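Side-chain contact in DUF411 domain-containing protein (Pseudomonas aeruginosa, PDB 6WIS), which binds a cysteine-bridged cluster of four copper ions and probably serves in bacterial copper resistance: residues K17-H22 with S53-V58. Sequence-based numbering, arbitrary orientation.
Sequences KDWIKH and SCHTGV. With CU (copper (II) ion), chain C; ZN (zinc ion), chain J; CU (copper (II) ion), chain D.
Trp19 lays the six-membered ring of its indole over one face of the His55 imidazole in an offset stack, centroids 3.9 Å apart and planes inclined by 25°. The NE2 corner of the histidine comes closest, 3.2 Å from Trp19 CE3, while His55 CD2 lies 3.4 Å from Trp19 CZ3. Trp19 reaches across because its CG is anti to the backbone N (chi1 -180°), which carries the indole off the helix toward the strand. Tryptophan offers the buried imidazole a broad flat surface, and its NE1 is hydrogen-bonded at Val68. Gly57 lies beside the six-membered ring; lacking a side chain, it projects nothing toward CH2.

At another corner of the imidazole, ND1 binds a copper ion at 2.2 Å, while NE2, under the indole, also has a hydrogen-bond partner outside the two segments. Histidine suits this place as both ligand and flat stacking partner. Cys54 SG bridges two coppers, each 2.3 Å away, as a thiolate can with its several lone pairs. Cys16 completes the site shared with His55, Cys15 and His67 the second; both ions belong to the cysteine-bridged tetranuclear copper cluster.

Asp18, whose two carboxylate oxygens allow bidentate binding, chelates a zinc ion; His22 adds NE2 at 2.0 Å, and Glu98 joins them. Spaced four residues apart, Asp18 and His22 point the same way from the helix, while Trp19 points toward the strand.

The stack lies buried between helix 14-24 and strand 55-59. Strand 4-9, antiparallel to 55-59, adds Val7 against Trp19 and Arg9 against His55, while strand 62-65 flanks 55-59 on its other edge.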
loop_
_atom_site.group_PDB
_atom_site.type_symbol
_atom_site.label_atom_id
_atom_site.label_comp_id
_atom_site.label_asym_id
_atom_site.label_seq_id
_atom_site.Cartn_x
_atom_site.Cartn_y
_atom_site.Cartn_z
ATOM N N LYS A 17 -2.595 -8.559 -7.434
ATOM C CA LYS A 17 -2.616 -8.332 -8.874
ATOM C C LYS A 17 -3.767 -7.429 -9.286
ATOM O O LYS A 17 -3.624 -6.628 -10.217
ATOM C CB LYS A 17 -2.710 -9.680 -9.613
ATOM C CG LYS A 17 -1.444 -10.557 -9.497
ATOM C CD LYS A 17 -1.668 -11.975 -10.062
ATOM N N ASP A 18 -4.913 -7.547 -8.608
ATOM C CA ASP A 18 -6.045 -6.665 -8.874
ATOM C C ASP A 18 -5.723 -5.233 -8.452
ATOM O O ASP A 18 -6.023 -4.278 -9.179
ATOM C CB ASP A 18 -7.291 -7.203 -8.132
ATOM C CG ASP A 18 -8.600 -6.471 -8.508
ATOM O OD1 ASP A 18 -8.696 -5.842 -9.564
ATOM O OD2 ASP A 18 -9.563 -6.547 -7.741
ATOM N N TRP A 19 -5.108 -5.064 -7.278
ATOM C CA TRP A 19 -4.679 -3.728 -6.856
ATOM C C TRP A 19 -3.719 -3.100 -7.872
ATOM O O TRP A 19 -3.841 -1.914 -8.211
ATOM C CB TRP A 19 -4.033 -3.829 -5.482
ATOM C CG TRP A 19 -3.545 -2.574 -4.889
ATOM C CD1 TRP A 19 -4.302 -1.578 -4.344
ATOM C CD2 TRP A 19 -2.174 -2.184 -4.723
ATOM N NE1 TRP A 19 -3.475 -0.577 -3.845
ATOM C CE2 TRP A 19 -2.168 -0.941 -4.051
ATOM C CE3 TRP A 19 -0.945 -2.777 -5.059
ATOM C CZ2 TRP A 19 -0.981 -0.281 -3.709
ATOM C CZ3 TRP A 19 0.241 -2.115 -4.716
ATOM C CH2 TRP A 19 0.215 -0.880 -4.061
ATOM N N ILE A 20 -2.772 -3.888 -8.387
ATOM C CA ILE A 20 -1.876 -3.387 -9.426
ATOM C C ILE A 20 -2.680 -2.906 -10.638
ATOM O O ILE A 20 -2.367 -1.868 -11.237
ATOM C CB ILE A 20 -0.853 -4.475 -9.792
ATOM C CG1 ILE A 20 0.144 -4.644 -8.640
ATOM C CG2 ILE A 20 -0.176 -4.169 -11.125
ATOM C CD1 ILE A 20 1.126 -5.815 -8.830
ATOM N N LYS A 21 -3.758 -3.618 -10.988
ATOM C CA LYS A 21 -4.534 -3.209 -12.159
ATOM C C LYS A 21 -5.287 -1.910 -11.905
ATOM O O LYS A 21 -5.392 -1.080 -12.807
ATOM C CB LYS A 21 -5.476 -4.343 -12.594
ATOM C CG LYS A 21 -4.722 -5.462 -13.327
ATOM C CD LYS A 21 -5.583 -6.669 -13.701
ATOM C CE LYS A 21 -6.602 -6.309 -14.774
ATOM N NZ LYS A 21 -7.315 -7.494 -15.350
ATOM N N HIS A 22 -5.758 -1.686 -10.673
ATOM C CA HIS A 22 -6.372 -0.407 -10.311
ATOM C C HIS A 22 -5.369 0.742 -10.373
ATOM O O HIS A 22 -5.720 1.863 -10.778
ATOM C CB HIS A 22 -6.976 -0.487 -8.898
ATOM C CG HIS A 22 -8.229 -1.301 -8.809
ATOM N ND1 HIS A 22 -9.466 -0.738 -8.586
ATOM C CD2 HIS A 22 -8.436 -2.637 -8.897
ATOM C CE1 HIS A 22 -10.380 -1.688 -8.538
ATOM N NE2 HIS A 22 -9.784 -2.848 -8.731
ATOM N N SER A 53 0.767 -6.257 5.432
ATOM C CA SER A 53 -0.329 -6.658 4.572
ATOM C C SER A 53 0.245 -7.690 3.618
ATOM O O SER A 53 1.290 -8.291 3.894
ATOM C CB SER A 53 -0.942 -5.417 3.894
ATOM O OG SER A 53 -2.111 -5.725 3.163
ATOM N N CYS A 54 -0.426 -7.889 2.479
ATOM C CA CYS A 54 -0.072 -8.932 1.514
ATOM C C CYS A 54 0.928 -8.471 0.449
ATOM O O CYS A 54 1.428 -9.300 -0.331
ATOM C CB CYS A 54 -1.361 -9.413 0.833
ATOM S SG CYS A 54 -2.361 -7.969 0.303
ATOM N N HIS A 55 1.199 -7.173 0.355
ATOM C CA HIS A 55 2.177 -6.689 -0.615
ATOM C C HIS A 55 2.768 -5.381 -0.097
ATOM O O HIS A 55 2.183 -4.724 0.760
ATOM C CB HIS A 55 1.539 -6.476 -1.999
ATOM C CG HIS A 55 0.501 -5.388 -2.026
ATOM N ND1 HIS A 55 -0.851 -5.642 -2.136
ATOM C CD2 HIS A 55 0.620 -4.038 -1.939
ATOM C CE1 HIS A 55 -1.522 -4.503 -2.122
ATOM N NE2 HIS A 55 -0.655 -3.512 -1.982
ATOM N N THR A 56 3.919 -4.996 -0.643
ATOM C CA THR A 56 4.597 -3.762 -0.249
ATOM C C THR A 56 5.046 -3.049 -1.518
ATOM O O THR A 56 5.812 -3.618 -2.298
ATOM C CB THR A 56 5.807 -4.031 0.651
ATOM O OG1 THR A 56 5.410 -4.821 1.789
ATOM C CG2 THR A 56 6.395 -2.703 1.141
ATOM N N GLY A 57 4.535 -1.827 -1.747
ATOM C CA GLY A 57 4.979 -1.003 -2.858
ATOM C C GLY A 57 6.015 0.019 -2.406
ATOM O O GLY A 57 6.099 0.334 -1.220
ATOM N N VAL A 58 6.822 0.513 -3.351
ATOM C CA VAL A 58 7.813 1.556 -3.061
ATOM C C VAL A 58 7.686 2.627 -4.126
ATOM O O VAL A 58 7.787 2.334 -5.326
ATOM C CB VAL A 58 9.262 1.027 -3.018
ATOM C CG1 VAL A 58 10.207 2.148 -2.518
ATOM C CG2 VAL A 58 9.373 -0.189 -2.086
HETATM CU CU CU C . -1.443 -7.712 -1.743
HETATM ZN ZN ZN J . -10.544 -4.722 -8.771
HETATM CU CU CU D . -4.148 -8.331 -1.085
#